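Local coordinates for protein nucleoporin NUP82 (Chaetomium thermophilum, PDB 5CWW) that probably serves as a structural component of the nuclear pore complex and as a docking site for transport factors, here represented by its N-terminal beta-propeller domain, at residues V191-D196 with L272-T277. Numbering follows the deposited sequence.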
ATOM      1  N   VAL B 191       8.099  -6.397  -1.577  1.00 47.96           N
ATOM      2  CA  VAL B 191       7.911  -4.972  -1.338  1.00 46.59           C
ATOM      3  C   VAL B 191       7.323  -4.769   0.051  1.00 46.74           C
ATOM      4  O   VAL B 191       6.273  -5.327   0.368  1.00 49.66           O
ATOM      5  CB  VAL B 191       6.979  -4.321  -2.383  1.00 44.31           C
ATOM      6  CG1 VAL B 191       6.778  -2.840  -2.076  1.00 42.94           C
ATOM      7  CG2 VAL B 191       7.542  -4.497  -3.781  1.00 42.52           C
ATOM      8  N   THR B 192       8.002  -3.970   0.870  1.00 45.21           N
ATOM      9  CA  THR B 192       7.477  -3.586   2.174  1.00 44.76           C
ATOM     10  C   THR B 192       7.136  -2.102   2.170  1.00 42.75           C
ATOM     11  O   THR B 192       7.783  -1.305   1.489  1.00 42.10           O
ATOM     12  CB  THR B 192       8.477  -3.889   3.313  1.00 46.31           C
ATOM     13  OG1 THR B 192       9.691  -3.148   3.120  1.00 47.57           O
ATOM     14  CG2 THR B 192       8.794  -5.380   3.366  1.00 47.73           C
ATOM     15  N   VAL B 193       6.100  -1.743   2.919  1.00 43.50           N
ATOM     16  CA  VAL B 193       5.669  -0.359   3.040  1.00 43.59           C
ATOM     17  C   VAL B 193       5.407  -0.051   4.508  1.00 43.70           C
ATOM     18  O   VAL B 193       4.745  -0.823   5.207  1.00 45.10           O
ATOM     19  CB  VAL B 193       4.395  -0.076   2.209  1.00 42.92           C
ATOM     20  CG1 VAL B 193       4.075   1.411   2.208  1.00 43.27           C
ATOM     21  CG2 VAL B 193       4.561  -0.579   0.782  1.00 41.71           C
ATOM     22  N   THR B 194       5.936   1.080   4.966  1.00 43.05           N
ATOM     23  CA  THR B 194       5.781   1.512   6.348  1.00 43.24           C
ATOM     24  C   THR B 194       4.724   2.602   6.455  1.00 43.18           C
ATOM     25  O   THR B 194       4.335   3.192   5.446  1.00 42.83           O
ATOM     26  CB  THR B 194       7.113   2.036   6.920  1.00 43.03           C
ATOM     27  OG1 THR B 194       7.621   3.070   6.071  1.00 42.94           O
ATOM     28  CG2 THR B 194       8.137   0.916   7.003  1.00 44.10           C
ATOM     29  N   GLU B 195       4.256   2.854   7.675  1.00 47.66           N
ATOM     30  CA  GLU B 195       3.298   3.927   7.935  1.00 51.13           C
ATOM     31  C   GLU B 195       3.768   5.275   7.400  1.00 49.03           C
ATOM     32  O   GLU B 195       2.967   6.051   6.885  1.00 50.64           O
ATOM     33  CB  GLU B 195       3.027   4.059   9.435  1.00 59.70           C
ATOM     34  CG  GLU B 195       2.024   3.064   9.983  1.00 67.29           C
ATOM     35  CD  GLU B 195       1.635   3.367  11.417  1.00 75.77           C
ATOM     36  OE1 GLU B 195       2.455   3.970  12.143  1.00 77.92           O
ATOM     37  OE2 GLU B 195       0.504   3.010  11.814  1.00 80.10           O
ATOM     38  N   ASP B 196       5.065   5.548   7.510  1.00 46.97           N
ATOM     39  CA  ASP B 196       5.603   6.829   7.061  1.00 46.77           C
ATOM     40  C   ASP B 196       5.931   6.787   5.569  1.00 44.78           C
ATOM     41  O   ASP B 196       6.769   7.545   5.081  1.00 45.99           O
ATOM     42  CB  ASP B 196       6.836   7.221   7.888  1.00 52.56           C
ATOM     43  CG  ASP B 196       7.996   6.255   7.726  1.00 56.46           C
ATOM     44  OD1 ASP B 196       7.772   5.095   7.324  1.00 57.18           O
ATOM     45  OD2 ASP B 196       9.140   6.661   8.017  1.00 60.59           O
ATOM     46  N   LEU B 272       2.158  -0.160  -8.195  1.00 40.48           N
ATOM     47  CA  LEU B 272       1.905  -0.269  -6.765  1.00 39.95           C
ATOM     48  C   LEU B 272       0.844   0.746  -6.368  1.00 39.62           C
ATOM     49  O   LEU B 272       0.979   1.941  -6.639  1.00 40.06           O
ATOM     50  CB  LEU B 272       3.184  -0.042  -5.956  1.00 40.64           C
ATOM     51  CG  LEU B 272       3.029  -0.158  -4.436  1.00 40.97           C
ATOM     52  CD1 LEU B 272       2.660  -1.583  -4.036  1.00 41.60           C
ATOM     53  CD2 LEU B 272       4.306   0.290  -3.725  1.00 42.25           C
ATOM     54  N   TRP B 273      -0.219   0.255  -5.743  1.00 40.97           N
ATOM     55  CA  TRP B 273      -1.309   1.096  -5.273  1.00 40.46           C
ATOM     56  C   TRP B 273      -1.213   1.268  -3.765  1.00 41.58           C
ATOM     57  O   TRP B 273      -0.885   0.318  -3.054  1.00 41.23           O
ATOM     58  CB  TRP B 273      -2.658   0.480  -5.647  1.00 41.11           C
ATOM     59  CG  TRP B 273      -3.008   0.602  -7.096  1.00 41.99           C
ATOM     60  CD1 TRP B 273      -2.688  -0.273  -8.096  1.00 41.94           C
ATOM     61  CD2 TRP B 273      -3.760   1.654  -7.711  1.00 41.57           C
ATOM     62  NE1 TRP B 273      -3.195   0.171  -9.295  1.00 42.19           N
ATOM     63  CE2 TRP B 273      -3.857   1.353  -9.085  1.00 42.57           C
ATOM     64  CE3 TRP B 273      -4.361   2.821  -7.233  1.00 41.38           C
ATOM     65  CZ2 TRP B 273      -4.525   2.179  -9.985  1.00 43.31           C
ATOM     66  CZ3 TRP B 273      -5.028   3.639  -8.129  1.00 42.56           C
ATOM     67  CH2 TRP B 273      -5.104   3.313  -9.487  1.00 42.61           C
ATOM     68  N   LEU B 274      -1.517   2.469  -3.278  1.00 41.77           N
ATOM     69  CA  LEU B 274      -1.465   2.746  -1.846  1.00 42.68           C
ATOM     70  C   LEU B 274      -2.696   3.489  -1.355  1.00 42.78           C
ATOM     71  O   LEU B 274      -3.237   4.352  -2.052  1.00 45.29           O
ATOM     72  CB  LEU B 274      -0.226   3.569  -1.502  1.00 42.08           C
ATOM     73  CG  LEU B 274       1.128   2.962  -1.866  1.00 41.50           C
ATOM     74  CD1 LEU B 274       1.615   3.496  -3.210  1.00 41.57           C
ATOM     75  CD2 LEU B 274       2.138   3.239  -0.769  1.00 43.14           C
ATOM     76  N   ALA B 275      -3.108   3.160  -0.135  1.00 41.08           N
ATOM     77  CA  ALA B 275      -4.213   3.838   0.524  1.00 41.03           C
ATOM     78  C   ALA B 275      -3.756   4.403   1.862  1.00 42.57           C
ATOM     79  O   ALA B 275      -3.214   3.682   2.700  1.00 43.28           O
ATOM     80  CB  ALA B 275      -5.384   2.888   0.716  1.00 41.40           C
ATOM     81  N   MET B 276      -3.979   5.701   2.042  1.00 41.39           N
ATOM     82  CA  MET B 276      -3.629   6.399   3.270  1.00 43.18           C
ATOM     83  C   MET B 276      -4.814   6.407   4.224  1.00 44.38           C
ATOM     84  O   MET B 276      -5.964   6.395   3.786  1.00 45.65           O
ATOM     85  CB  MET B 276      -3.201   7.835   2.962  1.00 43.68           C
ATOM     86  CG  MET B 276      -2.156   7.954   1.863  1.00 43.17           C
ATOM     87  SD  MET B 276      -0.569   7.219   2.317  1.00 46.63           S
ATOM     88  CE  MET B 276       0.373   7.527   0.829  1.00 49.85           C
ATOM     89  N   THR B 277      -4.539   6.436   5.523  1.00 45.93           N
ATOM     90  CA  THR B 277      -5.603   6.503   6.518  1.00 47.76           C
ATOM     91  C   THR B 277      -6.346   7.833   6.417  1.00 49.25           C
ATOM     92  O   THR B 277      -7.461   7.968   6.912  1.00 53.25           O
ATOM     93  CB  THR B 277      -5.062   6.334   7.953  1.00 49.18           C
ATOM     94  OG1 THR B 277      -4.073   7.335   8.220  1.00 48.80           O
ATOM     95  CG2 THR B 277      -4.450   4.955   8.138  1.00 49.11           C
TER
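V191 and V193 lie over L272 and L274 in a wholly apolar contact between two strands of neighbouring sheets, a worked example of how propeller blades pack face to face. The strands run in the same direction, with CA atoms 9.4 Å apart at V191 and L272 and 9.2 Å apart at V193 and L274, a gap bridged by side chains from both strands. Methyl meets methyl twice: CG1 of V193 reaches CD2 of L274 at 4.0 Å, and CG1 of V191 reaches CD2 of L272 at 4.3 Å. In V193, CG1 is anti to the backbone N (chi1 -173°), which leaves CG2 beside that nitrogen; its side chain and that of L274 cross obliquely. L274 keeps CG beside its own backbone N, and a chi2 of 96°, off the staggered values, goes with CD2 being the methyl turned to V193. All four residues are buried, although the two segments bury only 130 Å² between them, both sides summed; much of their burial comes from other neighbours.

Polar interactions belong to the far face of 191-194. There the T192 hydroxyl bonds with both H168 NE2 and W202 NE1, an arrangement that recalls the His-Ser/Thr-Trp part of the WD-repeat tetrad. Two residues on, T194 OG1 accepts a bond from I198 N across the turn between strands.

Strand 189-194 lies between 175-180 and 198-203 in one four-stranded antiparallel blade; strand 272-276 holds the equivalent second place in the next, between 254-258 and 281-284. V199 touches both V191 and L272, while V254 and A257 pack on V193, widening the seam. Beyond it, W273 and A275 turn to strand 389-395, so that 272-276 has a neighbouring sheet against each face.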